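Local structure of alternansucrase (Leuconostoc mesenteroides, 6HVG) at residues A[171-176]-A[186-191]; A[626-631]-A[666-671]; A[768-773]-A[779-784]; A[1292-1297]-A[1330-1335]. The protein is a glycoside hydrolase family 70 enzyme that joins a TIM-barrel domain, with a bound calcium ion, to choline-binding-type and cell-wall-binding-type repeats. All blocks are in the same frame, centred on the assembly; numbering follows the deposited sequence.

Followed from the N terminus, the four contacts come strictly in series; none nests in or crosses another. Contact 1 closes a short loop between two hairpins of a choline-binding repeat. Contact 2 spans 34 intervening residues in the barrel region and joins the start of helix 629-642 to the short helix 665-671, each following one of two neighbouring parallel strands. Contact 3, in the same family 70 range, folds the linker between helices 757-766 and 779-793 back onto the second helix; its centre lies about 38 Å from that of contact 2. Contact 4 comes last, joining the hairpin 1294-1296/1301-1304 to the loop after strand 1323-1326. Contacts 1 and 4 have centres about 78 Å apart, the widest separation of all.

Contact 1. Residues A[171-176]-A[186-191]; sequences LQYFDD and RDVNGK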
loop_
_atom_site.group_PDB
_atom_site.type_symbol
_atom_site.label_atom_id
_atom_site.label_comp_id
_atom_site.label_asym_id
_atom_site.label_seq_id
_atom_site.Cartn_x
_atom_site.Cartn_y
_atom_site.Cartn_z
ATOM N N LEU A 171 -5.595 -30.225 14.831
ATOM C CA LEU A 171 -5.848 -31.553 15.380
ATOM C C LEU A 171 -6.012 -31.442 16.902
ATOM O O LEU A 171 -5.073 -31.056 17.608
ATOM C CB LEU A 171 -4.695 -32.488 14.997
ATOM C CG LEU A 171 -4.795 -33.986 15.262
ATOM C CD1 LEU A 171 -6.034 -34.625 14.637
ATOM C CD2 LEU A 171 -3.522 -34.637 14.748
ATOM N N GLN A 172 -7.215 -31.753 17.392
ATOM C CA GLN A 172 -7.594 -31.520 18.792
ATOM C C GLN A 172 -8.198 -32.782 19.399
ATOM O O GLN A 172 -8.544 -33.712 18.666
ATOM C CB GLN A 172 -8.609 -30.376 18.883
ATOM C CG GLN A 172 -8.147 -29.058 18.263
ATOM C CD GLN A 172 -9.104 -27.897 18.525
ATOM O OE1 GLN A 172 -10.323 -28.092 18.640
ATOM N NE2 GLN A 172 -8.554 -26.680 18.617
ATOM N N TYR A 173 -8.323 -32.836 20.726
ATOM C CA TYR A 173 -8.874 -34.029 21.395
ATOM C C TYR A 173 -9.858 -33.636 22.490
ATOM O O TYR A 173 -9.641 -32.653 23.190
ATOM C CB TYR A 173 -7.754 -34.928 21.968
ATOM C CG TYR A 173 -8.246 -36.264 22.543
ATOM C CD1 TYR A 173 -8.708 -36.344 23.843
ATOM C CD2 TYR A 173 -8.262 -37.442 21.781
ATOM C CE1 TYR A 173 -9.170 -37.535 24.379
ATOM C CE2 TYR A 173 -8.731 -38.640 22.316
ATOM C CZ TYR A 173 -9.184 -38.672 23.624
ATOM O OH TYR A 173 -9.668 -39.810 24.225
ATOM N N PHE A 174 -10.943 -34.407 22.605
ATOM C CA PHE A 174 -11.932 -34.258 23.666
ATOM C C PHE A 174 -12.160 -35.593 24.363
ATOM O O PHE A 174 -12.351 -36.609 23.709
ATOM C CB PHE A 174 -13.253 -33.744 23.088
ATOM C CG PHE A 174 -13.098 -32.503 22.257
ATOM C CD1 PHE A 174 -12.613 -32.583 20.957
ATOM C CD2 PHE A 174 -13.410 -31.257 22.778
ATOM C CE1 PHE A 174 -12.433 -31.441 20.192
ATOM C CE2 PHE A 174 -13.247 -30.112 22.007
ATOM C CZ PHE A 174 -12.752 -30.198 20.713
ATOM N N ASP A 175 -12.131 -35.590 25.691
ATOM C CA ASP A 175 -12.349 -36.808 26.496
ATOM C C ASP A 175 -13.807 -37.245 26.372
ATOM O O ASP A 175 -14.537 -36.678 25.557
ATOM C CB ASP A 175 -11.995 -36.546 27.971
ATOM C CG ASP A 175 -10.498 -36.498 28.235
ATOM O OD1 ASP A 175 -9.755 -37.321 27.657
ATOM O OD2 ASP A 175 -10.068 -35.660 29.063
ATOM N N ASP A 176 -14.229 -38.242 27.161
ATOM C CA ASP A 176 -15.621 -38.770 27.097
ATOM C C ASP A 176 -16.742 -37.764 27.482
ATOM O O ASP A 176 -17.848 -37.818 26.926
ATOM C CB ASP A 176 -15.771 -40.055 27.928
ATOM C CG ASP A 176 -14.948 -41.236 27.373
ATOM O OD1 ASP A 176 -14.685 -42.186 28.142
ATOM O OD2 ASP A 176 -14.560 -41.239 26.184
ATOM N N ARG A 186 -2.608 -37.750 25.008
ATOM C CA ARG A 186 -3.695 -38.738 24.928
ATOM C C ARG A 186 -3.331 -39.868 23.959
ATOM O O ARG A 186 -2.525 -39.673 23.059
ATOM C CB ARG A 186 -5.001 -38.066 24.508
ATOM C CG ARG A 186 -5.627 -37.155 25.562
ATOM C CD ARG A 186 -6.113 -37.902 26.809
ATOM N NE ARG A 186 -5.669 -37.172 27.998
ATOM C CZ ARG A 186 -6.428 -36.400 28.763
ATOM N NH1 ARG A 186 -5.883 -35.773 29.787
ATOM N NH2 ARG A 186 -7.715 -36.256 28.522
ATOM N N ASP A 187 -3.909 -41.048 24.158
ATOM C CA ASP A 187 -3.623 -42.211 23.322
ATOM C C ASP A 187 -4.802 -42.514 22.418
ATOM O O ASP A 187 -5.840 -42.945 22.892
ATOM C CB ASP A 187 -3.359 -43.432 24.194
ATOM C CG ASP A 187 -2.055 -43.351 24.932
ATOM O OD1 ASP A 187 -1.042 -42.962 24.320
ATOM O OD2 ASP A 187 -2.025 -43.718 26.126
ATOM N N VAL A 188 -4.636 -42.313 21.118
ATOM C CA VAL A 188 -5.674 -42.651 20.135
ATOM C C VAL A 188 -5.049 -43.563 19.088
ATOM O O VAL A 188 -3.986 -43.253 18.570
ATOM C CB VAL A 188 -6.253 -41.400 19.433
ATOM C CG1 VAL A 188 -7.538 -41.748 18.682
ATOM C CG2 VAL A 188 -6.518 -40.285 20.441
ATOM N N ASN A 189 -5.711 -44.680 18.782
ATOM C CA ASN A 189 -5.161 -45.720 17.898
ATOM C C ASN A 189 -3.772 -46.118 18.387
ATOM O O ASN A 189 -3.622 -46.423 19.574
ATOM C CB ASN A 189 -5.182 -45.281 16.423
ATOM C CG ASN A 189 -6.594 -45.016 15.914
ATOM O OD1 ASN A 189 -7.516 -45.770 16.212
ATOM N ND2 ASN A 189 -6.768 -43.935 15.149
ATOM N N GLY A 190 -2.762 -46.109 17.517
ATOM C CA GLY A 190 -1.409 -46.462 17.935
ATOM C C GLY A 190 -0.576 -45.244 18.293
ATOM O O GLY A 190 0.628 -45.351 18.499
ATOM N N LYS A 191 -1.210 -44.079 18.371
ATOM C CA LYS A 191 -0.492 -42.819 18.485
ATOM C C LYS A 191 -0.536 -42.220 19.895
ATOM O O LYS A 191 -1.554 -42.233 20.558
ATOM C CB LYS A 191 -1.048 -41.819 17.463
ATOM C CG LYS A 191 -1.047 -42.325 16.017
ATOM C CD LYS A 191 0.315 -42.885 15.605
ATOM C CE LYS A 191 0.548 -42.818 14.098
ATOM N NZ LYS A 191 -0.612 -43.240 13.275
#
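One face of the Y173 ring carries the aliphatic part of R186, while the carboxylate of D175 reaches the ring edge with OD1 in plane. R186 CG sits over the face toward its rim, 3.6 Å from Y173 CD1, and makes a CH-pi contact with its carbon 4.0 Å from the centroid. V188 CG2 approaches the same ring obliquely, 3.3 Å from Y173 CE2. At the edge of the R186 guanidinium a salt bridge from NH2 to the carboxylate of D175 is modelled, the two groups nearly coplanar (13°), though the end of the arginine lies too close to the acid for this geometry to be relied on. In R186, chi1 (-70°) sets CG over the ring, and the bend at chi2 (-66°) turns CD on toward D175; the arginine and tyrosine side chains cross at about a right angle. This pairing joins two successive beta-hairpins of a choline-binding repeat: Y173 belongs to the hairpin 163-167/170-174, and R186 and V188 to the hairpin 185-188/191-194. The second hairpin closes through a type II' turn from V188 to K191, with K191 N bonded to V188 O at 2.9 Å. V181, in the connection between the hairpins, bonds to the backbone of Y173 and touches the side chains of both D175 and R186.

Contact 2. Residues A[626-631]-A[666-671]; sequences VDADLL and PQYVNQ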
loop_
_atom_site.group_PDB
_atom_site.type_symbol
_atom_site.label_atom_id
_atom_site.label_comp_id
_atom_site.label_asym_id
_atom_site.label_seq_id
_atom_site.Cartn_x
_atom_site.Cartn_y
_atom_site.Cartn_z
ATOM N N VAL A 626 -4.622 15.377 -4.467
ATOM C CA VAL A 626 -4.568 16.369 -5.529
ATOM C C VAL A 626 -4.640 17.795 -4.960
ATOM O O VAL A 626 -4.781 17.988 -3.755
ATOM C CB VAL A 626 -5.720 16.190 -6.535
ATOM C CG1 VAL A 626 -5.706 14.786 -7.123
ATOM C CG2 VAL A 626 -7.076 16.520 -5.915
ATOM N N ASP A 627 -4.490 18.785 -5.836
ATOM C CA ASP A 627 -4.555 20.207 -5.455
ATOM C C ASP A 627 -6.005 20.611 -5.207
ATOM O O ASP A 627 -6.868 20.493 -6.085
ATOM C CB ASP A 627 -3.926 21.096 -6.542
ATOM C CG ASP A 627 -3.682 22.529 -6.077
ATOM O OD1 ASP A 627 -4.585 23.169 -5.499
ATOM O OD2 ASP A 627 -2.584 23.037 -6.320
ATOM N N ALA A 628 -6.272 21.084 -4.000
ATOM C CA ALA A 628 -7.640 21.350 -3.569
ATOM C C ALA A 628 -8.359 22.467 -4.358
ATOM O O ALA A 628 -9.566 22.648 -4.217
ATOM C CB ALA A 628 -7.641 21.656 -2.086
ATOM N N ASP A 629 -7.625 23.219 -5.171
ATOM C CA ASP A 629 -8.245 24.159 -6.108
ATOM C C ASP A 629 -9.310 23.512 -6.976
ATOM O O ASP A 629 -10.273 24.165 -7.362
ATOM C CB ASP A 629 -7.195 24.762 -7.040
ATOM C CG ASP A 629 -6.313 25.810 -6.365
ATOM O OD1 ASP A 629 -6.705 26.371 -5.309
ATOM O OD2 ASP A 629 -5.229 26.083 -6.936
ATOM N N LEU A 630 -9.143 22.233 -7.283
ATOM C CA LEU A 630 -10.092 21.536 -8.123
ATOM C C LEU A 630 -11.495 21.537 -7.548
ATOM O O LEU A 630 -12.469 21.462 -8.299
ATOM C CB LEU A 630 -9.640 20.094 -8.398
ATOM C CG LEU A 630 -8.386 19.900 -9.247
ATOM C CD1 LEU A 630 -8.177 18.422 -9.537
ATOM C CD2 LEU A 630 -8.458 20.693 -10.543
ATOM N N LEU A 631 -11.615 21.591 -6.227
ATOM C CA LEU A 631 -12.926 21.611 -5.607
ATOM C C LEU A 631 -13.633 22.924 -5.917
ATOM O O LEU A 631 -14.842 22.932 -6.225
ATOM C CB LEU A 631 -12.828 21.407 -4.091
ATOM C CG LEU A 631 -12.124 20.153 -3.579
ATOM C CD1 LEU A 631 -12.295 20.019 -2.084
ATOM C CD2 LEU A 631 -12.638 18.905 -4.255
ATOM N N PRO A 666 -14.288 17.525 6.464
ATOM C CA PRO A 666 -15.652 18.008 6.651
ATOM C C PRO A 666 -15.753 19.485 6.964
ATOM O O PRO A 666 -16.565 20.164 6.381
ATOM C CB PRO A 666 -16.137 17.191 7.842
ATOM C CG PRO A 666 -15.470 15.886 7.640
ATOM C CD PRO A 666 -14.084 16.238 7.138
ATOM N N GLN A 667 -14.913 19.974 7.862
ATOM C CA GLN A 667 -14.975 21.358 8.323
ATOM C C GLN A 667 -14.436 22.305 7.261
ATOM O O GLN A 667 -14.963 23.402 7.103
ATOM C CB GLN A 667 -14.191 21.538 9.630
ATOM C CG GLN A 667 -14.795 20.864 10.863
ATOM C CD GLN A 667 -14.742 19.321 10.837
ATOM O OE1 GLN A 667 -13.821 18.717 10.267
ATOM N NE2 GLN A 667 -15.771 18.687 11.401
ATOM N N TYR A 668 -13.402 21.881 6.526
ATOM C CA TYR A 668 -12.950 22.632 5.357
ATOM C C TYR A 668 -14.091 22.799 4.356
ATOM O O TYR A 668 -14.406 23.905 3.955
ATOM C CB TYR A 668 -11.783 21.931 4.660
ATOM C CG TYR A 668 -11.323 22.646 3.408
ATOM C CD1 TYR A 668 -11.913 22.387 2.175
ATOM C CD2 TYR A 668 -10.309 23.580 3.461
ATOM C CE1 TYR A 668 -11.512 23.062 1.036
ATOM C CE2 TYR A 668 -9.894 24.244 2.328
ATOM C CZ TYR A 668 -10.486 23.993 1.117
ATOM O OH TYR A 668 -10.053 24.689 0.010
ATOM N N VAL A 669 -14.708 21.689 3.960
ATOM C CA VAL A 669 -15.740 21.704 2.937
ATOM C C VAL A 669 -16.872 22.660 3.329
ATOM O O VAL A 669 -17.396 23.400 2.503
ATOM C CB VAL A 669 -16.281 20.277 2.675
ATOM C CG1 VAL A 669 -17.532 20.309 1.791
ATOM C CG2 VAL A 669 -15.214 19.385 2.042
ATOM N N ASN A 670 -17.234 22.646 4.600
ATOM C CA ASN A 670 -18.290 23.503 5.124
ATOM C C ASN A 670 -17.892 24.983 5.141
ATOM O O ASN A 670 -18.730 25.841 4.887
ATOM C CB ASN A 670 -18.690 23.039 6.531
ATOM C CG ASN A 670 -19.895 23.771 7.064
ATOM O OD1 ASN A 670 -20.962 23.717 6.494
ATOM N ND2 ASN A 670 -19.723 24.457 8.159
ATOM N N GLN A 671 -16.626 25.280 5.441
ATOM C CA GLN A 671 -16.119 26.657 5.351
ATOM C C GLN A 671 -16.192 27.150 3.914
ATOM O O GLN A 671 -16.505 28.312 3.670
ATOM C CB GLN A 671 -14.682 26.772 5.846
ATOM C CG GLN A 671 -14.484 26.749 7.354
ATOM C CD GLN A 671 -12.999 26.587 7.724
ATOM O OE1 GLN A 671 -12.164 27.449 7.395
ATOM N NE2 GLN A 671 -12.659 25.484 8.401
HETATM O O HOH W 1 -10.878 24.484 -2.301
#
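A628 and L631, in a segment where a turn runs into a helix, face Y668 of helix 665-671, with the backbones well apart: the nearest CA atoms, those of L631 and V669, are 9.0 Å from each other. In the TIM barrel, strand 617-620 leads through 626-631 into helix 629-642 and on to the adjacent parallel strand 657-658, a beta-alpha-beta crossover; helix 665-671 follows that second strand. The start of the crossover helix is held by D627, whose OD1 uses its anti lone pair to accept from D629 N at 3.1 Å in a nearly straight bond (167°). D627 OD2 and D629 OD2 both bond to the hydroxyl of S1229. N625, just before V626, is a ligand of the calcium ion, and V626 touches D1159, another ligand. Across the contact, chi1 of Y668 (177°) points CG opposite the main-chain N and carries the ring toward the other segment. L631 CD1 meets it obliquely, 4.4 Å from Y668 CE1, and A628 CB lies 4.4 Å from Y668 OH. L631 and V669 both also touch L658 of the strand between them in sequence. A water in the plane of the Y668 ring, at its edge, completes the link: it bonds to Y668 OH and donates to A628 O, at 3.0 Å, the same carbonyl that accepts from L631 N.

Contact 3. Residues A[768-773]-A[779-784]; sequences GIIKNM and FDQLAQ
Q781 CB lies against I769, 3.8 Å from I769 CG2, and Q781 CG touches the same methyl at equal distance. The two side chains lie alongside, running opposite ways. Beyond CG the glutamine chain is extended (chi2 169°), which carries its amide past the isoleucine to the backbone: Q781 NE2 donates to I769 O at 3.2 Å, with an angle of 147° at the hydrogen. The acceptor lies in the amide plane, whereas the donor is tilted 33° from the carbonyl plane. NE2 also rests 3.9 Å from I770 CG2. The other end of the amide, Q781 OE1, accepts from T778 N just ahead of the helix; both ends of the amide thus have a partner, which would hold its rotation. One turn further on, I769 CD1 packs on Q784 CB at 3.8 Å. G768, with positive phi, is the C-prime residue of the Schellman motif that ends helix 757-766, and I769 follows directly. I770 turns back onto M764 and I765 of that helix, while L782, on another side of helix 779-793, touches L1106; the contact lies between the end of helix 757-766 and the first turns of helix 779-793.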
loop_
_atom_site.group_PDB
_atom_site.type_symbol
_atom_site.label_atom_id
_atom_site.label_comp_id
_atom_site.label_asym_id
_atom_site.label_seq_id
_atom_site.Cartn_x
_atom_site.Cartn_y
_atom_site.Cartn_z
ATOM N N GLY A 768 -4.475 -19.807 -1.074
ATOM C CA GLY A 768 -3.285 -20.005 -1.902
ATOM C C GLY A 768 -3.388 -19.565 -3.353
ATOM O O GLY A 768 -2.582 -19.979 -4.183
ATOM N N ILE A 769 -4.358 -18.715 -3.673
ATOM C CA ILE A 769 -4.554 -18.268 -5.054
ATOM C C ILE A 769 -3.541 -17.188 -5.445
ATOM O O ILE A 769 -3.078 -17.145 -6.580
ATOM C CB ILE A 769 -5.993 -17.788 -5.269
ATOM C CG1 ILE A 769 -6.933 -18.937 -4.917
ATOM C CG2 ILE A 769 -6.183 -17.326 -6.715
ATOM C CD1 ILE A 769 -8.356 -18.743 -5.388
ATOM N N ILE A 770 -3.185 -16.345 -4.488
ATOM C CA ILE A 770 -2.099 -15.397 -4.658
ATOM C C ILE A 770 -1.311 -15.396 -3.372
ATOM O O ILE A 770 -1.782 -15.888 -2.340
ATOM C CB ILE A 770 -2.608 -13.979 -4.927
ATOM C CG1 ILE A 770 -3.516 -13.507 -3.780
ATOM C CG2 ILE A 770 -3.344 -13.942 -6.249
ATOM C CD1 ILE A 770 -4.030 -12.094 -3.945
ATOM N N LYS A 771 -0.127 -14.804 -3.411
ATOM C CA LYS A 771 0.704 -14.721 -2.214
ATOM C C LYS A 771 0.610 -13.350 -1.538
ATOM O O LYS A 771 0.467 -13.265 -0.322
ATOM C CB LYS A 771 2.134 -15.090 -2.577
ATOM C CG LYS A 771 2.190 -16.474 -3.220
ATOM C CD LYS A 771 3.608 -16.965 -3.514
ATOM C CE LYS A 771 3.602 -18.341 -4.186
ATOM N NZ LYS A 771 2.784 -18.400 -5.436
ATOM N N ASN A 772 0.637 -12.288 -2.339
ATOM C CA ASN A 772 0.657 -10.914 -1.815
ATOM C C ASN A 772 -0.527 -10.092 -2.304
ATOM O O ASN A 772 -1.047 -10.329 -3.391
ATOM C CB ASN A 772 1.928 -10.192 -2.276
ATOM C CG ASN A 772 3.169 -10.661 -1.559
ATOM O OD1 ASN A 772 3.191 -11.733 -0.974
ATOM N ND2 ASN A 772 4.210 -9.853 -1.602
ATOM N N MET A 773 -0.901 -9.075 -1.537
ATOM C CA MET A 773 -2.011 -8.183 -1.911
ATOM C C MET A 773 -1.723 -7.422 -3.210
ATOM O O MET A 773 -2.652 -7.135 -3.998
ATOM C CB MET A 773 -2.316 -7.207 -0.770
ATOM C CG MET A 773 -2.715 -7.902 0.528
ATOM S SD MET A 773 -4.482 -8.222 0.701
ATOM C CE MET A 773 -5.039 -6.621 1.285
ATOM N N PHE A 779 -8.420 -12.928 -14.119
ATOM C CA PHE A 779 -9.868 -12.947 -13.875
ATOM C C PHE A 779 -10.389 -14.297 -13.393
ATOM O O PHE A 779 -11.261 -14.329 -12.525
ATOM C CB PHE A 779 -10.663 -12.531 -15.116
ATOM C CG PHE A 779 -10.978 -11.070 -15.161
ATOM C CD1 PHE A 779 -11.931 -10.530 -14.294
ATOM C CD2 PHE A 779 -10.337 -10.230 -16.070
ATOM C CE1 PHE A 779 -12.246 -9.182 -14.343
ATOM C CE2 PHE A 779 -10.645 -8.882 -16.110
ATOM C CZ PHE A 779 -11.591 -8.357 -15.240
ATOM N N ASP A 780 -9.885 -15.399 -13.952
ATOM C CA ASP A 780 -10.195 -16.747 -13.453
ATOM C C ASP A 780 -9.775 -16.902 -11.997
ATOM O O ASP A 780 -10.496 -17.484 -11.208
ATOM C CB ASP A 780 -9.526 -17.833 -14.319
ATOM C CG ASP A 780 -9.807 -17.632 -15.800
ATOM O OD1 ASP A 780 -9.791 -18.622 -16.560
ATOM O OD2 ASP A 780 -10.055 -16.466 -16.207
ATOM N N GLN A 781 -8.590 -16.408 -11.666
ATOM C CA GLN A 781 -8.101 -16.450 -10.300
ATOM C C GLN A 781 -9.057 -15.692 -9.388
ATOM O O GLN A 781 -9.375 -16.154 -8.292
ATOM C CB GLN A 781 -6.704 -15.831 -10.201
ATOM C CG GLN A 781 -5.544 -16.788 -10.438
ATOM C CD GLN A 781 -4.237 -16.048 -10.584
ATOM O OE1 GLN A 781 -3.995 -15.440 -11.610
ATOM N NE2 GLN A 781 -3.412 -16.063 -9.548
ATOM N N LEU A 782 -9.520 -14.531 -9.849
ATOM C CA LEU A 782 -10.515 -13.770 -9.098
ATOM C C LEU A 782 -11.820 -14.551 -8.869
ATOM O O LEU A 782 -12.345 -14.570 -7.752
ATOM C CB LEU A 782 -10.831 -12.471 -9.811
ATOM C CG LEU A 782 -11.851 -11.530 -9.158
ATOM C CD1 LEU A 782 -11.503 -11.222 -7.726
ATOM C CD2 LEU A 782 -11.925 -10.240 -9.970
ATOM N N ALA A 783 -12.318 -15.210 -9.917
ATOM C CA ALA A 783 -13.562 -15.984 -9.847
ATOM C C ALA A 783 -13.520 -17.118 -8.827
ATOM O O ALA A 783 -14.498 -17.343 -8.100
ATOM C CB ALA A 783 -13.922 -16.532 -11.219
ATOM N N GLN A 784 -12.399 -17.833 -8.780
ATOM C CA GLN A 784 -12.207 -18.929 -7.816
ATOM C C GLN A 784 -12.202 -18.413 -6.387
ATOM O O GLN A 784 -12.819 -19.017 -5.509
ATOM C CB GLN A 784 -10.872 -19.629 -8.039
ATOM C CG GLN A 784 -10.740 -20.416 -9.328
ATOM C CD GLN A 784 -9.302 -20.847 -9.590
ATOM O OE1 GLN A 784 -8.416 -20.682 -8.742
ATOM N NE2 GLN A 784 -9.065 -21.393 -10.773
#

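Contact 4. Residues A[1292-1297]-A[1330-1335]; sequences TGFISD and GYMVRS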
loop_
_atom_site.group_PDB
_atom_site.type_symbol
_atom_site.label_atom_id
_atom_site.label_comp_id
_atom_site.label_asym_id
_atom_site.label_seq_id
_atom_site.Cartn_x
_atom_site.Cartn_y
_atom_site.Cartn_z
ATOM N N THR A 1292 42.454 5.242 -20.562
ATOM C CA THR A 1292 41.751 4.931 -19.336
ATOM C C THR A 1292 42.680 4.358 -18.297
ATOM O O THR A 1292 43.512 3.524 -18.606
ATOM C CB THR A 1292 40.535 4.024 -19.609
ATOM O OG1 THR A 1292 39.822 3.767 -18.402
ATOM C CG2 THR A 1292 40.966 2.723 -20.217
ATOM N N GLY A 1293 42.522 4.803 -17.055
ATOM C CA GLY A 1293 43.304 4.274 -15.975
ATOM C C GLY A 1293 43.798 5.360 -15.076
ATOM O O GLY A 1293 43.542 6.564 -15.309
ATOM N N PHE A 1294 44.537 4.937 -14.057
ATOM C CA PHE A 1294 45.146 5.824 -13.111
ATOM C C PHE A 1294 46.588 6.107 -13.550
ATOM O O PHE A 1294 47.345 5.189 -13.807
ATOM C CB PHE A 1294 45.189 5.152 -11.742
ATOM C CG PHE A 1294 43.860 4.786 -11.197
ATOM C CD1 PHE A 1294 43.252 3.629 -11.582
ATOM C CD2 PHE A 1294 43.217 5.585 -10.239
ATOM C CE1 PHE A 1294 42.014 3.278 -11.058
ATOM C CE2 PHE A 1294 41.982 5.233 -9.716
ATOM C CZ PHE A 1294 41.381 4.082 -10.134
ATOM N N ILE A 1295 46.969 7.379 -13.585
ATOM C CA ILE A 1295 48.336 7.753 -13.925
ATOM C C ILE A 1295 48.854 8.735 -12.889
ATOM O O ILE A 1295 48.211 9.712 -12.602
ATOM C CB ILE A 1295 48.417 8.374 -15.326
ATOM C CG1 ILE A 1295 49.898 8.534 -15.735
ATOM C CG2 ILE A 1295 47.596 9.664 -15.401
ATOM C CD1 ILE A 1295 50.108 9.020 -17.154
ATOM N N SER A 1296 50.027 8.471 -12.341
ATOM C CA SER A 1296 50.677 9.373 -11.400
ATOM C C SER A 1296 51.449 10.434 -12.147
ATOM O O SER A 1296 51.950 10.207 -13.250
ATOM C CB SER A 1296 51.668 8.614 -10.508
ATOM O OG SER A 1296 51.071 8.139 -9.317
ATOM N N ASP A 1297 51.562 11.601 -11.515
ATOM C CA ASP A 1297 52.529 12.632 -11.924
ATOM C C ASP A 1297 53.160 13.298 -10.668
ATOM O O ASP A 1297 52.894 12.889 -9.535
ATOM C CB ASP A 1297 51.903 13.606 -12.932
ATOM C CG ASP A 1297 50.952 14.616 -12.297
ATOM O OD1 ASP A 1297 51.032 14.873 -11.068
ATOM O OD2 ASP A 1297 50.115 15.207 -13.041
ATOM N N GLY A 1330 41.591 17.767 -10.591
ATOM C CA GLY A 1330 41.710 16.492 -11.283
ATOM C C GLY A 1330 42.633 15.522 -10.573
ATOM O O GLY A 1330 43.100 14.559 -11.180
ATOM N N TYR A 1331 42.877 15.756 -9.283
ATOM C CA TYR A 1331 43.836 14.970 -8.519
ATOM C C TYR A 1331 43.172 14.225 -7.376
ATOM O O TYR A 1331 42.387 14.793 -6.640
ATOM C CB TYR A 1331 44.966 15.869 -7.969
ATOM C CG TYR A 1331 45.977 16.277 -9.020
ATOM C CD1 TYR A 1331 46.830 15.344 -9.575
ATOM C CD2 TYR A 1331 46.058 17.591 -9.483
ATOM C CE1 TYR A 1331 47.748 15.702 -10.536
ATOM C CE2 TYR A 1331 46.967 17.950 -10.459
ATOM C CZ TYR A 1331 47.802 17.003 -10.976
ATOM O OH TYR A 1331 48.719 17.345 -11.940
ATOM N N MET A 1332 43.501 12.954 -7.247
ATOM C CA MET A 1332 43.069 12.127 -6.139
ATOM C C MET A 1332 43.444 12.785 -4.828
ATOM O O MET A 1332 44.537 13.330 -4.693
ATOM C CB MET A 1332 43.756 10.759 -6.256
ATOM C CG MET A 1332 43.480 9.783 -5.152
ATOM S SD MET A 1332 44.459 8.279 -5.299
ATOM C CE MET A 1332 43.736 7.573 -6.768
ATOM N N VAL A 1333 42.542 12.736 -3.861
ATOM C CA VAL A 1333 42.808 13.266 -2.523
ATOM C C VAL A 1333 43.452 12.169 -1.707
ATOM O O VAL A 1333 42.968 11.031 -1.706
ATOM C CB VAL A 1333 41.499 13.729 -1.829
ATOM C CG1 VAL A 1333 41.693 13.958 -0.338
ATOM C CG2 VAL A 1333 40.957 14.986 -2.521
ATOM N N ARG A 1334 44.530 12.513 -1.007
ATOM C CA ARG A 1334 45.312 11.546 -0.243
ATOM C C ARG A 1334 45.842 12.199 1.017
ATOM O O ARG A 1334 46.213 13.354 0.992
ATOM C CB ARG A 1334 46.509 11.073 -1.088
ATOM C CG ARG A 1334 46.156 10.502 -2.466
ATOM C CD ARG A 1334 47.382 10.020 -3.230
ATOM N NE ARG A 1334 48.192 11.153 -3.652
ATOM C CZ ARG A 1334 49.499 11.276 -3.471
ATOM N NH1 ARG A 1334 50.215 10.312 -2.901
ATOM N NH2 ARG A 1334 50.088 12.385 -3.882
ATOM N N SER A 1335 45.937 11.455 2.105
ATOM C CA SER A 1335 46.436 12.027 3.352
ATOM C C SER A 1335 47.946 12.143 3.325
ATOM O O SER A 1335 48.655 11.257 2.835
ATOM C CB SER A 1335 45.969 11.211 4.564
ATOM O OG SER A 1335 46.552 9.914 4.598
#
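The polar part of the contact is a hydrogen bond from Y1331 OH to D1297 OD2, 2.8 Å long, received by the syn lone pair of the carboxylate. The acid comes to the edge of the tyrosine ring, its CG in the ring plane, but its own plane is turned 62° from the ring. D1297 OD1 lies 3.4 Å from Y1331 CE1 and bonds to G1300 N in the turn of the hairpin 1294-1296/1301-1304, so the two oxygens have different partners. K1302 adds a long, weak ion pair to OD2.

The apolar part is made by M1332 and F1294, both buried. The methionine chain runs extended from its backbone (chi1 177°) and bends only at chi3 (-68°), bringing CE obliquely to the phenylalanine, 4.0 Å from F1294 CD2. F1294 also stacks on F378 and meets Y1303, while M1332 touches Y1324 and F1326 of strand 1323-1326.

Backbone bonds extend the joint: F1294 pairs with Q380 and M1332 with V1301. The contact joins the hairpin 1294-1296/1301-1304 to the loop after strand 1323-1326, within a cell-wall-binding repeat; F378, Q380, L382 and V383, from far earlier in the chain, pack or pair with the 1292-1297 segment. Its chemistry is divided, with an aromatic and methionine core beside a partly exposed tyrosine-carboxylate pair, and the hydroxyl, G1300 N and K1302 would together favour a charged D1297.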